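Local coordinates for cupin type-2 domain-containing protein (PDB 2OPK), which is of unknown function but belongs to the cupin family and has been proposed, without proof, to be a mannose-6-phosphate isomerase, at residues Ala11-Gly16 against Pro101-Ala106; Ile66-Asp71 against Asp81-Pro86; Thr72-Met77 against Val93-Gly98. All coordinates share one frame; numbering follows the deposited sequence.

How the interactions relate
The three contacts tie different parts of one cupin fold together. Interactions 2 and 3 are neighbours, with centres about 10 Å apart, because both use the small sheet built on strand 64-68: Ile66 O lies 2.9 Å from Arg75 N, a probable backbone hydrogen bond, and Ile66 CD1 packs 3.6 Å from the selenium (SE) of Met77. Interaction 1 lies further off, its centre about 17 Å from that of interaction 3 and about 21 Å from that of interaction 2. Trp104 of the 101-106 segment bridges the gap, its CZ3 sitting 3.8 Å from Ile66 CD1. An unidentified ligand about 5 Å from the Ile66 side chain, probably from the crystallisation solution, only hints at a pocket.

Interaction 1: residues Ala11-Gly16 against Pro101-Ala106; sequences ADVPVG and PTVWLA
The pyrrolidine ring of Pro101 receives two valines, both crossing it at a slant: Val13 CG1 rests 3.8 Å from Pro101 CB and 3.9 Å from Pro101 CG, while Val15 CG2 meets Pro101 CG at 3.8 Å. The flat group here, the Trp104 indole, takes no part across the contact; the Thr102 CG2 methyl sits over one face, nearer its border than its centre, 3.4 Å from the ring plane, and the edge atom NE1 bonds to Ser38 OG. Val13 divides its methyls: with chi1 at 168°, CG1 lies opposite the backbone N and goes to the proline, whereas CG2 meets Val103 CG2 tip to tip at 4.2 Å. All the contacts are apolar, and the backbones come closest at Val15 and Pro101, whose CA atoms are 6.1 Å apart. The 11-16 loop is fixed by polar bonds elsewhere: Ala11 O accepts from Arg35, and Pro14 O and Gly16 N both bond to the Asn39 amide. This link between strands 5-8 and 21-28 thus packs on the start of strand 102-109, in the five-stranded sheet of the cupin fold, where Ile37 of neighbouring strand 31-38 touches both Val13 and Val103.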
# COMPACT_ATOMS: atom_id res chain seq x y z
N ALA B 11 -1.79 13.78 -3.07
CA ALA B 11 -2.66 14.86 -3.54
C ALA B 11 -3.63 15.25 -2.45
O ALA B 11 -4.03 14.41 -1.68
CB ALA B 11 -3.47 14.37 -4.82
N ASP B 12 -3.99 16.53 -2.37
CA ASP B 12 -4.98 17.02 -1.40
C ASP B 12 -4.65 16.64 0.04
O ASP B 12 -5.53 16.21 0.78
CB ASP B 12 -6.39 16.51 -1.76
CG ASP B 12 -6.76 16.77 -3.22
OD1 ASP B 12 -6.51 17.91 -3.67
OD2 ASP B 12 -7.31 15.86 -3.90
N VAL B 13 -3.40 16.86 0.43
CA VAL B 13 -2.90 16.53 1.76
C VAL B 13 -2.82 17.83 2.59
O VAL B 13 -1.95 18.67 2.32
CB VAL B 13 -1.49 15.90 1.68
CG1 VAL B 13 -0.84 15.83 3.06
CG2 VAL B 13 -1.55 14.55 1.02
N PRO B 14 -3.69 18.00 3.61
CA PRO B 14 -3.62 19.19 4.47
C PRO B 14 -2.37 19.24 5.33
O PRO B 14 -2.14 18.31 6.10
CB PRO B 14 -4.86 19.07 5.36
CG PRO B 14 -5.75 18.08 4.70
CD PRO B 14 -4.80 17.12 4.03
N VAL B 15 -1.58 20.29 5.18
CA VAL B 15 -0.35 20.49 5.96
C VAL B 15 -0.70 21.25 7.23
O VAL B 15 -1.34 22.29 7.17
CB VAL B 15 0.67 21.32 5.16
CG1 VAL B 15 1.88 21.61 5.99
CG2 VAL B 15 1.07 20.59 3.87
N GLY B 16 -0.32 20.74 8.39
CA GLY B 16 -0.67 21.37 9.65
C GLY B 16 -2.05 21.11 10.23
O GLY B 16 -2.42 21.78 11.20
N PRO B 101 4.03 16.61 6.55
CA PRO B 101 3.06 15.52 6.69
C PRO B 101 3.64 14.11 6.56
O PRO B 101 4.59 13.88 5.81
CB PRO B 101 2.03 15.79 5.56
CG PRO B 101 2.16 17.19 5.23
CD PRO B 101 3.63 17.57 5.50
N THR B 102 3.07 13.19 7.32
CA THR B 102 3.37 11.80 7.22
C THR B 102 2.10 11.16 6.63
O THR B 102 1.02 11.23 7.23
CB THR B 102 3.73 11.18 8.58
OG1 THR B 102 4.94 11.76 9.06
CG2 THR B 102 3.94 9.69 8.46
N VAL B 103 2.23 10.62 5.42
CA VAL B 103 1.13 9.93 4.76
C VAL B 103 1.36 8.44 4.83
O VAL B 103 2.45 7.95 4.48
CB VAL B 103 1.00 10.34 3.24
CG1 VAL B 103 -0.15 9.59 2.58
CG2 VAL B 103 0.84 11.87 3.12
N TRP B 104 0.34 7.72 5.28
CA TRP B 104 0.39 6.26 5.46
C TRP B 104 -0.63 5.60 4.56
O TRP B 104 -1.62 6.22 4.17
CB TRP B 104 -0.03 5.84 6.84
CG TRP B 104 0.54 6.58 8.03
CD1 TRP B 104 0.29 7.85 8.38
CD2 TRP B 104 1.42 6.04 9.03
NE1 TRP B 104 0.96 8.15 9.55
CE2 TRP B 104 1.66 7.06 9.96
CE3 TRP B 104 2.03 4.79 9.21
CZ2 TRP B 104 2.47 6.86 11.09
CZ3 TRP B 104 2.82 4.58 10.33
CH2 TRP B 104 3.05 5.61 11.25
N LEU B 105 -0.39 4.32 4.29
CA LEU B 105 -1.36 3.45 3.62
C LEU B 105 -1.62 2.34 4.59
O LEU B 105 -0.68 1.71 5.09
CB LEU B 105 -0.77 2.89 2.32
CG LEU B 105 -1.74 2.03 1.50
CD1 LEU B 105 -2.89 2.87 0.92
CD2 LEU B 105 -0.96 1.38 0.39
N ALA B 106 -2.89 2.11 4.90
CA ALA B 106 -3.28 1.13 5.89
C ALA B 106 -4.35 0.19 5.35
O ALA B 106 -5.28 0.62 4.65
CB ALA B 106 -3.75 1.82 7.16

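Interaction 2: residues Ile66-Asp71 against Asp81-Pro86; sequences IECEGD and DWLHVP
Ile66 opens the contact, its CG2 branch lying 3.7 Å from Leu83 CD2 where the two side chains cross at an angle. With chi1 at -72°, CG1 lies beside the backbone N and the CG2 methyl opposite it, which brings CG2 nearest the leucine. Two residues on, Cys68 also points at the opposing strand, and its SG sits 4.0 Å from Leu83 CD2, the methyl it shares with Ile66, and 4.2 Å from Leu83 CD1. The chain then folds back in a type II turn from Cys68 to Asp71, evidenced by the 3.0 Å hydrogen bond from Asp71 N to Cys68 O; Gly70, at the third position, takes the positive phi (90°) usual there. The backbones stay well apart, with CA atoms 9.0 Å from Ile66 to Leu83 and 8.1 Å from Cys68 to Val85, too far for strand pairing: the two sheets of the cupin beta-sandwich face each other through buried side chains. Strand 64-68 is the middle of a three-stranded sheet, with His91 of strand 91-96 touching Ile66 and Cys68. Strand 81-85 pairs antiparallel with strand 54-61 and with a strand of the second subunit, which continues the sheet into the other chain.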
# COMPACT_ATOMS: atom_id res chain seq x y z
N ILE B 66 6.59 3.54 15.68
CA ILE B 66 5.50 2.75 16.19
C ILE B 66 6.03 1.74 17.18
O ILE B 66 7.03 1.10 16.92
CB ILE B 66 4.80 1.95 15.08
CG1 ILE B 66 3.99 2.90 14.19
CG2 ILE B 66 3.85 0.88 15.67
CD1 ILE B 66 3.00 2.23 13.27
N GLU B 67 5.32 1.59 18.29
CA GLU B 67 5.62 0.58 19.29
C GLU B 67 4.56 -0.52 19.36
O GLU B 67 3.36 -0.24 19.54
CB GLU B 67 5.69 1.23 20.67
CG GLU B 67 6.26 0.29 21.72
CD GLU B 67 6.40 0.95 23.09
OE1 GLU B 67 6.43 2.20 23.18
OE2 GLU B 67 6.47 0.19 24.07
N CYS B 68 4.99 -1.77 19.24
CA CYS B 68 4.12 -2.91 19.45
C CYS B 68 4.36 -3.39 20.85
O CYS B 68 5.50 -3.43 21.30
CB CYS B 68 4.45 -4.03 18.49
SG CYS B 68 4.04 -3.63 16.83
N GLU B 69 3.30 -3.74 21.56
CA GLU B 69 3.41 -4.19 22.95
C GLU B 69 4.29 -5.42 23.04
O GLU B 69 4.24 -6.31 22.17
CB GLU B 69 2.03 -4.49 23.53
CG GLU B 69 2.00 -4.49 25.04
CD GLU B 69 0.58 -4.44 25.57
OE1 GLU B 69 -0.20 -5.34 25.17
OE2 GLU B 69 0.27 -3.51 26.36
N GLY B 70 5.12 -5.48 24.07
CA GLY B 70 6.12 -6.56 24.19
C GLY B 70 7.47 -6.26 23.53
O GLY B 70 8.45 -6.98 23.76
N ASP B 71 7.52 -5.23 22.69
CA ASP B 71 8.79 -4.80 22.10
C ASP B 71 9.54 -3.97 23.13
O ASP B 71 8.94 -3.33 23.99
CB ASP B 71 8.58 -3.97 20.83
CG ASP B 71 8.21 -4.83 19.62
OD1 ASP B 71 7.87 -6.02 19.80
OD2 ASP B 71 8.26 -4.32 18.48
N ASP B 81 8.86 1.56 4.83
CA ASP B 81 8.72 0.66 5.99
C ASP B 81 7.26 0.37 6.26
O ASP B 81 6.42 1.28 6.31
CB ASP B 81 9.36 1.23 7.26
CG ASP B 81 10.88 1.26 7.18
OD1 ASP B 81 11.49 0.24 6.79
OD2 ASP B 81 11.48 2.29 7.54
N TRP B 82 6.98 -0.91 6.45
CA TRP B 82 5.65 -1.42 6.72
C TRP B 82 5.66 -2.36 7.92
O TRP B 82 6.70 -2.90 8.32
CB TRP B 82 5.06 -2.14 5.48
CG TRP B 82 5.89 -3.28 4.93
CD1 TRP B 82 6.76 -3.23 3.86
CD2 TRP B 82 5.89 -4.66 5.38
NE1 TRP B 82 7.31 -4.48 3.64
CE2 TRP B 82 6.79 -5.37 4.56
CE3 TRP B 82 5.21 -5.36 6.41
CZ2 TRP B 82 7.05 -6.74 4.75
CZ3 TRP B 82 5.47 -6.72 6.59
CH2 TRP B 82 6.38 -7.39 5.76
N LEU B 83 4.48 -2.54 8.49
CA LEU B 83 4.29 -3.35 9.68
C LEU B 83 2.99 -4.12 9.60
O LEU B 83 1.95 -3.54 9.28
CB LEU B 83 4.28 -2.45 10.91
CG LEU B 83 3.91 -3.05 12.28
CD1 LEU B 83 4.97 -4.02 12.76
CD2 LEU B 83 3.71 -1.91 13.27
N HIS B 84 3.04 -5.41 9.89
CA HIS B 84 1.83 -6.20 10.00
C HIS B 84 1.52 -6.35 11.49
O HIS B 84 2.35 -6.85 12.25
CB HIS B 84 1.96 -7.55 9.32
CG HIS B 84 0.84 -8.49 9.65
ND1 HIS B 84 1.05 -9.78 10.09
CD2 HIS B 84 -0.50 -8.31 9.63
CE1 HIS B 84 -0.12 -10.36 10.31
NE2 HIS B 84 -1.07 -9.48 10.06
N VAL B 85 0.35 -5.88 11.90
CA VAL B 85 -0.12 -5.96 13.28
C VAL B 85 -1.29 -6.97 13.33
O VAL B 85 -2.42 -6.60 12.97
CB VAL B 85 -0.62 -4.59 13.78
CG1 VAL B 85 -1.18 -4.71 15.19
CG2 VAL B 85 0.53 -3.58 13.76
N PRO B 86 -1.03 -8.21 13.79
CA PRO B 86 -2.10 -9.22 13.90
C PRO B 86 -3.22 -8.77 14.83
O PRO B 86 -2.98 -7.92 15.70
CB PRO B 86 -1.38 -10.43 14.49
CG PRO B 86 0.06 -10.21 14.20
CD PRO B 86 0.25 -8.75 14.28

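Interaction 3: residues Thr72-Met77 against Val93-Gly98; sequences TAPRVM and VAWTDG
Trp95 carries its indole back across the sheet toward Pro74 and Val76. From CB the torsions set the course: chi1 of 73° places CG between the backbone N and the carbonyl carbon, and chi2 of 89° turns the ring roughly at right angles to the CA-CB-CG plane. The five-membered part reaches neither residue closely, and the touching falls to the far, six-membered part. There CZ3 comes to 3.9 Å from Pro74 CB, which approaches the ring obliquely. At CZ2 the partner is Val76 CG2, 4.2 Å away, set at the edge and near the ring plane. The indole thus spans two residues of the 72-77 segment, CZ3 facing Pro74 while CZ2 and the neighbouring CH2 face Val76 CG2. Next door, Ala94 CB fits against the same proline, 3.7 Å from Pro74 CG and 3.8 Å from Pro74 CB; here the backbones are nearest, with the CA atoms of Pro74 and Ala94 6.5 Å apart. Pro74, Val76 and Trp95 also touch a crystal neighbour, so the lattice may contribute to the tryptophan's pose. A glycerol, probably from the crystallisation liquor, lies about 5 Å from the Val76 side chain. The contact joins the two outer strands, or the residues leading into them, of a three-stranded antiparallel sheet across its middle strand, 64-68. That strand bonds Arg75 through Ile66 on one side and both Ala94 and Trp95 through Gly65 on the other. Two consecutive residues facing the single Gly65, the first with helical backbone angles, make a classic beta bulge within the cupin domain.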
# COMPACT_ATOMS: atom_id res chain seq x y z
N THR B 72 10.86 -3.99 23.02
CA THR B 72 11.68 -3.21 23.94
C THR B 72 11.59 -1.69 23.71
O THR B 72 11.75 -0.91 24.65
CB THR B 72 13.17 -3.68 23.95
OG1 THR B 72 13.96 -2.71 24.66
CG2 THR B 72 13.76 -3.88 22.53
N ALA B 73 11.32 -1.27 22.48
CA ALA B 73 11.27 0.15 22.14
C ALA B 73 10.44 0.36 20.90
O ALA B 73 10.12 -0.63 20.19
CB ALA B 73 12.68 0.64 21.87
N PRO B 74 10.06 1.62 20.62
CA PRO B 74 9.47 1.89 19.32
C PRO B 74 10.44 1.61 18.16
O PRO B 74 11.68 1.63 18.34
CB PRO B 74 9.12 3.39 19.37
CG PRO B 74 9.10 3.75 20.84
CD PRO B 74 10.10 2.83 21.47
N ARG B 75 9.87 1.34 16.99
CA ARG B 75 10.61 1.06 15.75
C ARG B 75 10.55 2.29 14.82
O ARG B 75 9.48 2.83 14.56
CB ARG B 75 9.92 -0.09 15.00
CG ARG B 75 10.55 -1.46 15.03
CD ARG B 75 11.04 -1.84 13.61
NE ARG B 75 11.79 -3.10 13.58
N VAL B 76 11.69 2.70 14.31
CA VAL B 76 11.76 3.73 13.27
C VAL B 76 11.09 3.24 11.96
O VAL B 76 11.27 2.09 11.54
CB VAL B 76 13.26 4.12 12.96
CG1 VAL B 76 13.38 4.96 11.68
CG2 VAL B 76 13.86 4.87 14.18
N MSE B 77 10.32 4.13 11.35
CA MSE B 77 9.66 3.86 10.09
C MSE B 77 9.85 5.08 9.18
O MSE B 77 9.41 6.18 9.49
CB MSE B 77 8.17 3.54 10.34
CG MSE B 77 7.94 2.16 11.07
SE MSE B 77 6.05 1.96 11.30
CE MSE B 77 5.57 1.10 9.53
N VAL B 93 1.38 4.77 18.16
CA VAL B 93 2.24 5.63 17.40
C VAL B 93 3.05 6.44 18.41
O VAL B 93 2.49 7.24 19.17
CB VAL B 93 1.43 6.54 16.45
CG1 VAL B 93 2.35 7.49 15.72
CG2 VAL B 93 0.67 5.67 15.46
N ALA B 94 4.36 6.18 18.46
CA ALA B 94 5.25 6.87 19.38
C ALA B 94 5.51 8.33 18.90
O ALA B 94 5.60 9.24 19.72
CB ALA B 94 6.53 6.10 19.52
N TRP B 95 5.62 8.54 17.59
CA TRP B 95 5.78 9.90 17.04
C TRP B 95 5.53 9.88 15.54
O TRP B 95 5.57 8.82 14.92
CB TRP B 95 7.20 10.48 17.29
CG TRP B 95 8.29 9.85 16.42
CD1 TRP B 95 8.69 10.26 15.19
CD2 TRP B 95 9.09 8.69 16.74
NE1 TRP B 95 9.67 9.42 14.69
CE2 TRP B 95 9.94 8.45 15.62
CE3 TRP B 95 9.18 7.83 17.85
CZ2 TRP B 95 10.85 7.41 15.59
CZ3 TRP B 95 10.08 6.80 17.82
CH2 TRP B 95 10.91 6.59 16.70
N THR B 96 5.30 11.07 14.97
CA THR B 96 5.27 11.28 13.53
C THR B 96 6.15 12.48 13.22
O THR B 96 6.41 13.29 14.09
CB THR B 96 3.84 11.45 12.91
OG1 THR B 96 3.13 12.56 13.50
CG2 THR B 96 3.03 10.19 13.11
N ASP B 97 6.59 12.59 11.96
CA ASP B 97 7.46 13.65 11.49
C ASP B 97 6.96 15.03 11.93
O ASP B 97 5.76 15.38 11.72
CB ASP B 97 7.58 13.58 9.96
CG ASP B 97 8.80 14.28 9.43
OD1 ASP B 97 8.90 15.53 9.54
OD2 ASP B 97 9.67 13.57 8.87
N GLY B 98 7.86 15.79 12.54
CA GLY B 98 7.55 17.16 13.01
C GLY B 98 7.72 18.29 11.99
O GLY B 98 7.41 19.44 12.28